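Local atomic coordinates of concanavalin B (Canavalia ensiformis, PDB entry 6CAF), a protein that may act as a carbohydrate-binding protein of jack bean seeds and has the fold of the family 18 chitinases. Residues Glu195-Asp198 and Asn199-Gln202; Cys219-Thr223 and Gly224-Arg228; Gly262-Pro265 and Pro266-Ile270; Gln272-Pro275 and Tyr276-Asp279. All coordinates share one frame; numbering follows the deposited sequence. Where two conformers were deposited one is given.

All four contacts are short-range and lie one after another along the chain, at the starts and ends of helices of the TIM barrel of this family 18 chitinase-like protein. Contacts 2, 3 and 4 form one cluster, with centres 10 to 12 Å apart. Tyr221 of contact 2 ties it together: its ring packs on Ile264 of contact 3 and Val273 of contact 4, and its OH lies 3.1 Å from Gln272 OE1, a probable hydrogen bond. Contacts 3 and 4 share helix 266-273, one at each end. Contact 1 stands apart, its centre 25 Å from that of contact 2 and its nearest atoms about 11 Å away.

Contact 1: residues Glu195-Asp198 and Asn199-Gln202; sequences EYLD and NAIQ
Asp198 and Gln202 are bridged by water 2, which donates to Asp198 OD1 at 2.6 Å and accepts from Gln202 NE2. On the other carboxylate oxygen, water 3 donates both to Asp198 OD2 at 2.7 Å and to Asn199 OD1. With chi1 at -164°, CG of Asp198 lies opposite its own backbone N, which leaves the carboxylate beside the bent Gln202 chain; the two flat groups are 32° apart and OD2 comes 4.0 Å from Gln202 CG. With an alanine here, waters 2 and 3 would probably lose their carboxylate acceptor, weakening the bridge to the Gln202 amide, whose NE2 also makes a weak bond to Ser239 O. Two backbone bonds set the first helical turn: Ile201 N reaches Leu197 O at 2.8 Å, nearly straight at 165°, and Gln202 N reaches Asp198 O at 2.9 Å. On the apolar side, Ile201 CD1 lies 4.0 Å from Leu197 CB. Water 1 donates to Tyr196 O and accepts from Ala200 N, supplying an acceptor for that early helix N-H. The short helix 198-202 follows strand 183-186 and precedes strand 208-212; Ala200 packs on Leu168 of helix 164-178 and, with Ile201, on Phe206.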
loop_
_atom_site.group_PDB
_atom_site.type_symbol
_atom_site.label_atom_id
_atom_site.label_comp_id
_atom_site.label_asym_id
_atom_site.label_seq_id
_atom_site.Cartn_x
_atom_site.Cartn_y
_atom_site.Cartn_z
ATOM N N GLU A 195 -11.484 5.822 -10.459
ATOM C CA GLU A 195 -12.744 6.482 -10.075
ATOM C C GLU A 195 -12.668 7.244 -8.768
ATOM O O GLU A 195 -13.382 8.228 -8.580
ATOM C CB GLU A 195 -13.865 5.431 -9.968
ATOM C CG GLU A 195 -15.006 5.740 -8.997
ATOM C CD GLU A 195 -16.181 4.772 -9.111
ATOM O OE1 GLU A 195 -15.945 3.548 -9.302
ATOM O OE2 GLU A 195 -17.350 5.243 -9.007
ATOM N N TYR A 196 -11.817 6.791 -7.858
ATOM C CA TYR A 196 -11.742 7.396 -6.542
ATOM C C TYR A 196 -10.534 8.272 -6.314
ATOM O O TYR A 196 -10.617 9.267 -5.592
ATOM C CB TYR A 196 -11.811 6.321 -5.453
ATOM C CG TYR A 196 -13.025 5.480 -5.556
ATOM C CD1 TYR A 196 -14.279 6.034 -5.380
ATOM C CD2 TYR A 196 -12.934 4.114 -5.793
ATOM C CE1 TYR A 196 -15.426 5.261 -5.483
ATOM C CE2 TYR A 196 -14.067 3.326 -5.899
ATOM C CZ TYR A 196 -15.313 3.908 -5.735
ATOM O OH TYR A 196 -16.446 3.145 -5.796
ATOM N N LEU A 197 -9.404 7.888 -6.917
ATOM C CA LEU A 197 -8.138 8.502 -6.607
ATOM C C LEU A 197 -7.585 9.386 -7.710
ATOM O O LEU A 197 -6.505 9.950 -7.526
ATOM C CB LEU A 197 -7.117 7.420 -6.248
ATOM C CG LEU A 197 -7.285 6.802 -4.861
ATOM C CD1 LEU A 197 -6.479 5.515 -4.757
ATOM C CD2 LEU A 197 -6.886 7.808 -3.804
ATOM N N ASP A 198 -8.264 9.548 -8.843
ATOM C CA ASP A 198 -7.646 10.327 -9.908
ATOM C C ASP A 198 -7.299 11.749 -9.483
ATOM O O ASP A 198 -6.203 12.229 -9.756
ATOM C CB ASP A 198 -8.447 10.355 -11.196
ATOM C CG ASP A 198 -7.608 10.846 -12.392
ATOM O OD1 ASP A 198 -6.527 10.294 -12.646
ATOM O OD2 ASP A 198 -8.041 11.799 -13.053
ATOM N N ASN A 199 -8.240 12.452 -8.849
ATOM C CA ASN A 199 -7.930 13.832 -8.455
ATOM C C ASN A 199 -6.746 13.858 -7.486
ATOM O O ASN A 199 -5.859 14.720 -7.590
ATOM C CB ASN A 199 -9.123 14.531 -7.824
ATOM C CG ASN A 199 -10.140 14.950 -8.823
ATOM O OD1 ASN A 199 -9.883 15.046 -10.003
ATOM N ND2 ASN A 199 -11.295 15.297 -8.320
ATOM N N ALA A 200 -6.728 12.934 -6.526
ATOM C CA ALA A 200 -5.584 12.888 -5.620
ATOM C C ALA A 200 -4.283 12.630 -6.385
ATOM O O ALA A 200 -3.260 13.283 -6.134
ATOM C CB ALA A 200 -5.819 11.846 -4.542
ATOM N N ILE A 201 -4.296 11.673 -7.296
ATOM C CA ILE A 201 -3.075 11.347 -8.015
ATOM C C ILE A 201 -2.608 12.529 -8.869
ATOM O O ILE A 201 -1.398 12.778 -8.973
ATOM C CB ILE A 201 -3.244 10.058 -8.819
ATOM C CG1 ILE A 201 -3.423 8.907 -7.844
ATOM C CG2 ILE A 201 -2.030 9.832 -9.700
ATOM C CD1 ILE A 201 -3.855 7.602 -8.496
ATOM N N GLN A 202 -3.547 13.280 -9.407
ATOM C CA GLN A 202 -3.205 14.424 -10.239
ATOM C C GLN A 202 -2.567 15.567 -9.454
ATOM O O GLN A 202 -1.986 16.458 -10.072
ATOM C CB GLN A 202 -4.422 14.896 -11.005
ATOM C CG GLN A 202 -4.818 13.930 -12.123
ATOM C CD GLN A 202 -3.730 13.797 -13.173
ATOM O OE1 GLN A 202 -3.334 14.787 -13.758
ATOM N NE2 GLN A 202 -3.233 12.582 -13.389
HETATM O O HOH W 1 -9.174 11.636 -5.613
HETATM O O HOH W 2 -3.994 10.364 -12.178
HETATM O O HOH W 3 -8.614 14.316 -12.135
#

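Contact 2: residues Cys219-Thr223 and Gly224-Arg228; sequences CQYST and GNIQR
Residues Ser222 to Asn225 make a type II beta turn, closed by Asn225 N to Ser222 O at 2.8 Å and by a weak return bond from Ser222 N to Asn225 O at 3.4 Å, so that the two form a single antiparallel hydrogen-bonded pair. Gly224 occupies the third turn position with phi 74°, where a side chain would collide with Thr223 O. Water 4 donates to both Gln220 O and Asn225 O, linking the arms further from the turn. Across the pair, Ser222 OG stands 3.7 Å from Asn225 CB. Asn225 also prepares the helix: its OD1 accepts from Gln227 N at 3.0 Å, a capping bond in which the N-H arrives from above the amide carbonyl plane, 36° out of it. The turn thus belongs to the loop that leads from strand 208-212 of the TIM barrel into helix 227-239, and within that loop Cys219 is tied by a disulfide to Cys190. Ile226 CG2 meets the Tyr221 ring at its edge, close to the ring plane, 3.9 Å from CE1, and both side chains touch Val273 of helix 266-273. Chi1 of Ile226, 68°, sets CG1 between the backbone N and carbonyl carbon and leaves CG2 for this contact. The Tyr221 OH bonds to Gln272, and the Gln220 amide to Asp216 N and Gly260 O, which fixes both side chains against neighbouring loops and helix 266-273.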
loop_
_atom_site.group_PDB
_atom_site.type_symbol
_atom_site.label_atom_id
_atom_site.label_comp_id
_atom_site.label_asym_id
_atom_site.label_seq_id
_atom_site.Cartn_x
_atom_site.Cartn_y
_atom_site.Cartn_z
ATOM N N CYS A 219 -7.256 -4.907 -17.577
ATOM C CA CYS A 219 -5.906 -4.422 -17.359
ATOM C C CYS A 219 -4.990 -5.387 -16.637
ATOM O O CYS A 219 -3.861 -5.026 -16.319
ATOM C CB CYS A 219 -5.905 -3.073 -16.614
ATOM S SG CYS A 219 -7.090 -2.765 -15.278
ATOM N N GLN A 220 -5.440 -6.604 -16.385
ATOM C CA GLN A 220 -4.631 -7.545 -15.645
ATOM C C GLN A 220 -3.982 -8.580 -16.560
ATOM O O GLN A 220 -4.350 -8.753 -17.728
ATOM C CB GLN A 220 -5.460 -8.230 -14.562
ATOM C CG GLN A 220 -6.429 -9.275 -15.119
ATOM C CD GLN A 220 -7.528 -9.615 -14.132
ATOM O OE1 GLN A 220 -7.599 -9.058 -13.031
ATOM N NE2 GLN A 220 -8.423 -10.494 -14.545
ATOM N N TYR A 221 -2.977 -9.254 -16.018
ATOM C CA TYR A 221 -2.372 -10.380 -16.698
ATOM C C TYR A 221 -3.333 -11.542 -16.840
ATOM O O TYR A 221 -4.136 -11.798 -15.933
ATOM C CB TYR A 221 -1.214 -10.866 -15.843
ATOM C CG TYR A 221 -0.506 -12.118 -16.333
ATOM C CD1 TYR A 221 0.466 -12.068 -17.334
ATOM C CD2 TYR A 221 -0.805 -13.349 -15.798
ATOM C CE1 TYR A 221 1.116 -13.208 -17.775
ATOM C CE2 TYR A 221 -0.154 -14.497 -16.228
ATOM C CZ TYR A 221 0.791 -14.426 -17.233
ATOM O OH TYR A 221 1.409 -15.565 -17.678
ATOM N N SER A 222 -3.180 -12.303 -17.920
ATOM C CA SER A 222 -3.724 -13.667 -17.968
ATOM C C SER A 222 -2.742 -14.527 -18.712
ATOM O O SER A 222 -1.880 -14.022 -19.417
ATOM C CB SER A 222 -5.122 -13.717 -18.595
ATOM O OG SER A 222 -5.104 -13.317 -19.947
ATOM N N THR A 223 -2.841 -15.838 -18.506
ATOM C CA THR A 223 -1.845 -16.755 -19.058
ATOM C C THR A 223 -1.651 -16.506 -20.539
ATOM O O THR A 223 -2.614 -16.495 -21.290
ATOM C CB THR A 223 -2.250 -18.219 -18.834
ATOM O OG1 THR A 223 -2.555 -18.413 -17.452
ATOM C CG2 THR A 223 -1.113 -19.146 -19.233
ATOM N N GLY A 224 -0.402 -16.272 -20.945
ATOM C CA GLY A 224 -0.064 -16.046 -22.353
ATOM C C GLY A 224 -0.462 -14.697 -22.932
ATOM O O GLY A 224 -0.346 -14.482 -24.151
ATOM N N ASN A 225 -0.935 -13.791 -22.076
ATOM C CA ASN A 225 -1.356 -12.504 -22.572
ATOM C C ASN A 225 -0.933 -11.384 -21.657
ATOM O O ASN A 225 -1.545 -11.140 -20.628
ATOM C CB ASN A 225 -2.862 -12.473 -22.824
ATOM C CG ASN A 225 -3.292 -11.241 -23.614
ATOM O OD1 ASN A 225 -2.455 -10.407 -24.019
ATOM N ND2 ASN A 225 -4.592 -11.122 -23.856
ATOM N N ILE A 226 0.098 -10.680 -22.080
ATOM C CA ILE A 226 0.602 -9.567 -21.331
ATOM C C ILE A 226 0.196 -8.245 -21.921
ATOM O O ILE A 226 0.569 -7.201 -21.400
ATOM C CB ILE A 226 2.127 -9.578 -21.162
ATOM C CG1 ILE A 226 2.869 -9.358 -22.473
ATOM C CG2 ILE A 226 2.589 -10.858 -20.510
ATOM C CD1 ILE A 226 4.251 -8.787 -22.250
ATOM N N GLN A 227 -0.594 -8.243 -23.001
ATOM C CA GLN A 227 -0.826 -6.962 -23.669
ATOM C C GLN A 227 -1.632 -5.991 -22.827
ATOM O O GLN A 227 -1.349 -4.782 -22.830
ATOM C CB GLN A 227 -1.475 -7.172 -25.017
ATOM C CG GLN A 227 -0.457 -7.697 -26.034
ATOM C CD GLN A 227 0.641 -6.656 -26.295
ATOM O OE1 GLN A 227 0.332 -5.452 -26.426
ATOM N NE2 GLN A 227 1.914 -7.073 -26.245
ATOM N N ARG A 228 -2.651 -6.492 -22.122
ATOM C CA ARG A 228 -3.491 -5.586 -21.346
ATOM C C ARG A 228 -2.743 -4.990 -20.161
ATOM O O ARG A 228 -2.878 -3.805 -19.872
ATOM C CB ARG A 228 -4.780 -6.269 -20.920
ATOM C CG ARG A 228 -5.753 -6.471 -22.073
ATOM C CD ARG A 228 -6.725 -7.606 -21.803
ATOM N NE ARG A 228 -7.787 -7.689 -22.808
ATOM C CZ ARG A 228 -7.645 -8.224 -24.020
ATOM N NH1 ARG A 228 -8.692 -8.265 -24.826
ATOM N NH2 ARG A 228 -6.478 -8.714 -24.439
HETATM O O HOH W 4 -2.483 -8.645 -19.837
#

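Contact 3: residues Gly262-Pro265 and Pro266-Ile270; sequences GYIP and PSALI
Apolar packing is spread over Ile264, Pro265 and Tyr263; Ile264 CG2 touches Leu269 CB at 3.9 Å and Ala268 CB at 4.0 Å. With chi1 at -46°, CG1 lies beside the backbone N and CG2 is turned opposite it, which brings the methyl branch over the first helical turn. The Ile264 and Leu269 side chains cross at about a right angle, and their CD1 atoms are 4.2 Å apart. The Pro265 ring adds a second patch, its CD 4.1 Å from Ala268 CB. Further out, Tyr263 reaches the Pro266 ring obliquely, OH coming 3.5 Å from CD.

The polar part is confined to the backbone. Pro265, the N-cap residue, offers its O to Leu269 N at 2.9 Å with an N-H...O angle of 157°; Ala268 N is equally near this oxygen, but its N-H is turned well aside (117°) and the bond is weak. Inside the helix, Ile270 N bonds to Pro266 O.

Around this turn, Ile264 and Leu269 pack on Leu251 of strand 247-252, and Pro266 on Tyr300 and Ile304 of helix 300-308; Ile264 O is bonded to Tyr300 OH. Pro266 has no N-H, so as the first helical residue it gives up no donor that the turn would need. Between the two segments, the helix start therefore rests on the Pro265 carbonyl and on hydrocarbon contacts, with no side-chain capping bond.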
loop_
_atom_site.group_PDB
_atom_site.type_symbol
_atom_site.label_atom_id
_atom_site.label_comp_id
_atom_site.label_asym_id
_atom_site.label_seq_id
_atom_site.Cartn_x
_atom_site.Cartn_y
_atom_site.Cartn_z
ATOM N N GLY A 262 -5.947 -12.086 -12.360
ATOM C CA GLY A 262 -4.783 -11.247 -12.282
ATOM C C GLY A 262 -3.559 -11.868 -11.641
ATOM O O GLY A 262 -2.504 -11.272 -11.642
ATOM N N TYR A 263 -3.674 -13.058 -11.070
ATOM C CA TYR A 263 -2.494 -13.692 -10.518
ATOM C C TYR A 263 -1.446 -13.951 -11.585
ATOM O O TYR A 263 -1.743 -14.480 -12.667
ATOM C CB TYR A 263 -2.876 -15.017 -9.820
ATOM C CG TYR A 263 -1.694 -15.795 -9.280
ATOM C CD1 TYR A 263 -1.056 -15.404 -8.127
ATOM C CD2 TYR A 263 -1.169 -16.873 -9.971
ATOM C CE1 TYR A 263 0.027 -16.090 -7.645
ATOM C CE2 TYR A 263 -0.076 -17.553 -9.504
ATOM C CZ TYR A 263 0.512 -17.158 -8.324
ATOM O OH TYR A 263 1.617 -17.833 -7.847
ATOM N N ILE A 264 -0.204 -13.604 -11.258
ATOM C CA ILE A 264 0.908 -13.798 -12.158
ATOM C C ILE A 264 1.909 -14.740 -11.490
ATOM O O ILE A 264 2.518 -14.412 -10.489
ATOM C CB ILE A 264 1.647 -12.469 -12.508
ATOM C CG1 ILE A 264 0.674 -11.352 -12.866
ATOM C CG2 ILE A 264 2.630 -12.745 -13.629
ATOM C CD1 ILE A 264 1.310 -10.077 -13.312
ATOM N N PRO A 265 2.081 -15.934 -12.032
ATOM C CA PRO A 265 3.093 -16.781 -11.434
ATOM C C PRO A 265 4.445 -16.111 -11.389
ATOM O O PRO A 265 4.800 -15.387 -12.329
ATOM C CB PRO A 265 3.114 -17.999 -12.359
ATOM C CG PRO A 265 1.753 -18.043 -12.979
ATOM C CD PRO A 265 1.388 -16.592 -13.149
ATOM N N PRO A 266 5.205 -16.330 -10.292
ATOM C CA PRO A 266 6.481 -15.625 -10.198
ATOM C C PRO A 266 7.386 -15.766 -11.418
ATOM O O PRO A 266 8.002 -14.772 -11.844
ATOM C CB PRO A 266 7.122 -16.227 -8.950
ATOM C CG PRO A 266 5.939 -16.529 -8.078
ATOM C CD PRO A 266 4.845 -16.987 -9.020
ATOM N N SER A 267 7.482 -16.968 -11.995
ATOM C CA SER A 267 8.374 -17.106 -13.155
ATOM C C SER A 267 7.873 -16.263 -14.344
ATOM O O SER A 267 8.666 -15.722 -15.140
ATOM C CB SER A 267 8.489 -18.564 -13.562
ATOM O OG SER A 267 7.252 -19.044 -14.061
ATOM N N ALA A 268 6.549 -16.151 -14.470
ATOM C CA ALA A 268 5.970 -15.326 -15.541
ATOM C C ALA A 268 6.180 -13.844 -15.258
ATOM O O ALA A 268 6.425 -13.051 -16.169
ATOM C CB ALA A 268 4.498 -15.605 -15.701
ATOM N N LEU A 269 6.078 -13.457 -13.998
ATOM C CA LEU A 269 6.300 -12.050 -13.663
ATOM C C LEU A 269 7.718 -11.651 -14.072
ATOM O O LEU A 269 7.945 -10.630 -14.754
ATOM C CB LEU A 269 6.075 -11.823 -12.170
ATOM C CG LEU A 269 6.299 -10.385 -11.705
ATOM C CD1 LEU A 269 5.326 -9.442 -12.369
ATOM C CD2 LEU A 269 6.199 -10.263 -10.194
ATOM N N ILE A 270 8.687 -12.468 -13.690
ATOM C CA ILE A 270 10.084 -12.157 -13.944
ATOM C C ILE A 270 10.455 -12.254 -15.413
ATOM O O ILE A 270 11.166 -11.415 -15.950
ATOM C CB ILE A 270 10.977 -13.096 -13.142
ATOM C CG1 ILE A 270 10.818 -12.791 -11.660
ATOM C CG2 ILE A 270 12.436 -13.028 -13.596
ATOM C CD1 ILE A 270 11.358 -11.441 -11.252
#

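Contact 4: residues Gln272-Pro275 and Tyr276-Asp279; sequences QVLP and YLPD
The chain leaves helix 266-273 here through a short 3-10 turn that leads toward helix 280-283 and strand 284-290 of the TIM barrel. Tyr276 N bonds to Val273 O at 2.9 Å, and Leu277 N to Leu274 O at 3.3 Å, each spanning three residues. Both N-H groups approach from above the carbonyl planes, the second 64° out of plane although its N-H...O angle is 173°.

Tyr276 folds back over the turn. Pro275 CB lies over one face of its ring in a CH-pi contact, 4.2 Å from the centroid and displaced toward the rim, while Gln272 O meets the ring edge 3.3 Å from CD2. Chi1 of -62° puts the ring beside the backbone N of Tyr276, near both partners. Beneath the turn, Leu274 and Leu277 run side by side in the same direction, CD2 to CD1 3.8 Å, and Val273 CG1 approaches Leu277 CD2 at 4.2 Å.

Both leucines also pack on Leu249 of strand 247-252, and Leu277 on Trp233 of helix 227-239. Shortening Leu277 to an alanine is likely to open a gap beside Leu274 CD2 and to remove packing against Leu249 and Trp233. Val273 O and Leu274 O thus take N-H groups, and Pro275 O and Leu277 O each accept from water 5, while the leucines supply the apolar attachment to the barrel.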
loop_
_atom_site.group_PDB
_atom_site.type_symbol
_atom_site.label_atom_id
_atom_site.label_comp_id
_atom_site.label_asym_id
_atom_site.label_seq_id
_atom_site.Cartn_x
_atom_site.Cartn_y
_atom_site.Cartn_z
ATOM N N GLN A 272 8.182 -12.870 -18.284
ATOM C CA GLN A 272 7.185 -12.491 -19.292
ATOM C C GLN A 272 6.663 -11.081 -19.135
ATOM O O GLN A 272 6.148 -10.536 -20.093
ATOM C CB GLN A 272 5.941 -13.406 -19.249
ATOM C CG GLN A 272 6.162 -14.879 -19.537
ATOM C CD GLN A 272 4.877 -15.699 -19.425
ATOM O OE1 GLN A 272 3.750 -15.194 -19.614
ATOM N NE2 GLN A 272 5.039 -16.969 -19.097
ATOM N N VAL A 273 6.687 -10.536 -17.909
ATOM C CA VAL A 273 6.030 -9.266 -17.644
ATOM C C VAL A 273 7.019 -8.139 -17.393
ATOM O O VAL A 273 7.098 -7.192 -18.188
ATOM C CB VAL A 273 5.028 -9.391 -16.478
ATOM C CG1 VAL A 273 4.390 -8.040 -16.161
ATOM C CG2 VAL A 273 3.971 -10.432 -16.815
ATOM N N LEU A 274 7.811 -8.239 -16.331
ATOM C CA LEU A 274 8.670 -7.141 -15.972
ATOM C C LEU A 274 9.593 -6.632 -17.087
ATOM O O LEU A 274 9.754 -5.410 -17.229
ATOM C CB LEU A 274 9.471 -7.462 -14.709
ATOM C CG LEU A 274 8.684 -7.682 -13.416
ATOM C CD1 LEU A 274 9.632 -7.988 -12.275
ATOM C CD2 LEU A 274 7.792 -6.501 -13.066
ATOM N N PRO A 275 10.215 -7.542 -17.861
ATOM C CA PRO A 275 11.142 -7.024 -18.867
ATOM C C PRO A 275 10.505 -6.126 -19.907
ATOM O O PRO A 275 11.202 -5.372 -20.597
ATOM C CB PRO A 275 11.704 -8.293 -19.530
ATOM C CG PRO A 275 11.530 -9.349 -18.473
ATOM C CD PRO A 275 10.227 -9.003 -17.828
ATOM N N TYR A 276 9.191 -6.219 -20.006
ATOM C CA TYR A 276 8.456 -5.602 -21.069
ATOM C C TYR A 276 7.610 -4.421 -20.636
ATOM O O TYR A 276 6.785 -3.942 -21.391
ATOM C CB TYR A 276 7.611 -6.661 -21.767
ATOM C CG TYR A 276 8.449 -7.725 -22.379
ATOM C CD1 TYR A 276 9.307 -7.420 -23.383
ATOM C CD2 TYR A 276 8.440 -9.029 -21.896
ATOM C CE1 TYR A 276 10.096 -8.396 -23.964
ATOM C CE2 TYR A 276 9.246 -10.001 -22.441
ATOM C CZ TYR A 276 10.087 -9.668 -23.480
ATOM O OH TYR A 276 10.896 -10.611 -24.053
ATOM N N LEU A 277 7.803 -3.955 -19.418
ATOM C CA LEU A 277 7.059 -2.781 -18.966
ATOM C C LEU A 277 7.666 -1.520 -19.555
ATOM O O LEU A 277 8.860 -1.284 -19.388
ATOM C CB LEU A 277 7.121 -2.686 -17.448
ATOM C CG LEU A 277 6.440 -3.815 -16.692
ATOM C CD1 LEU A 277 6.646 -3.619 -15.212
ATOM C CD2 LEU A 277 4.976 -3.967 -17.059
ATOM N N PRO A 278 6.849 -0.682 -20.221
ATOM C CA PRO A 278 7.428 0.560 -20.728
ATOM C C PRO A 278 8.058 1.428 -19.655
ATOM O O PRO A 278 7.510 1.576 -18.580
ATOM C CB PRO A 278 6.233 1.253 -21.379
ATOM C CG PRO A 278 5.387 0.135 -21.867
ATOM C CD PRO A 278 5.524 -0.944 -20.812
ATOM N N ASP A 279 9.208 2.012 -19.974
ATOM C CA ASP A 279 9.943 2.851 -19.035
ATOM C C ASP A 279 10.309 2.119 -17.743
ATOM O O ASP A 279 10.500 2.730 -16.690
ATOM C CB ASP A 279 9.229 4.183 -18.757
ATOM C CG ASP A 279 9.211 5.107 -19.952
ATOM O OD1 ASP A 279 10.146 5.057 -20.769
ATOM O OD2 ASP A 279 8.270 5.896 -20.045
HETATM O O HOH W 5 10.841 -2.533 -20.831
#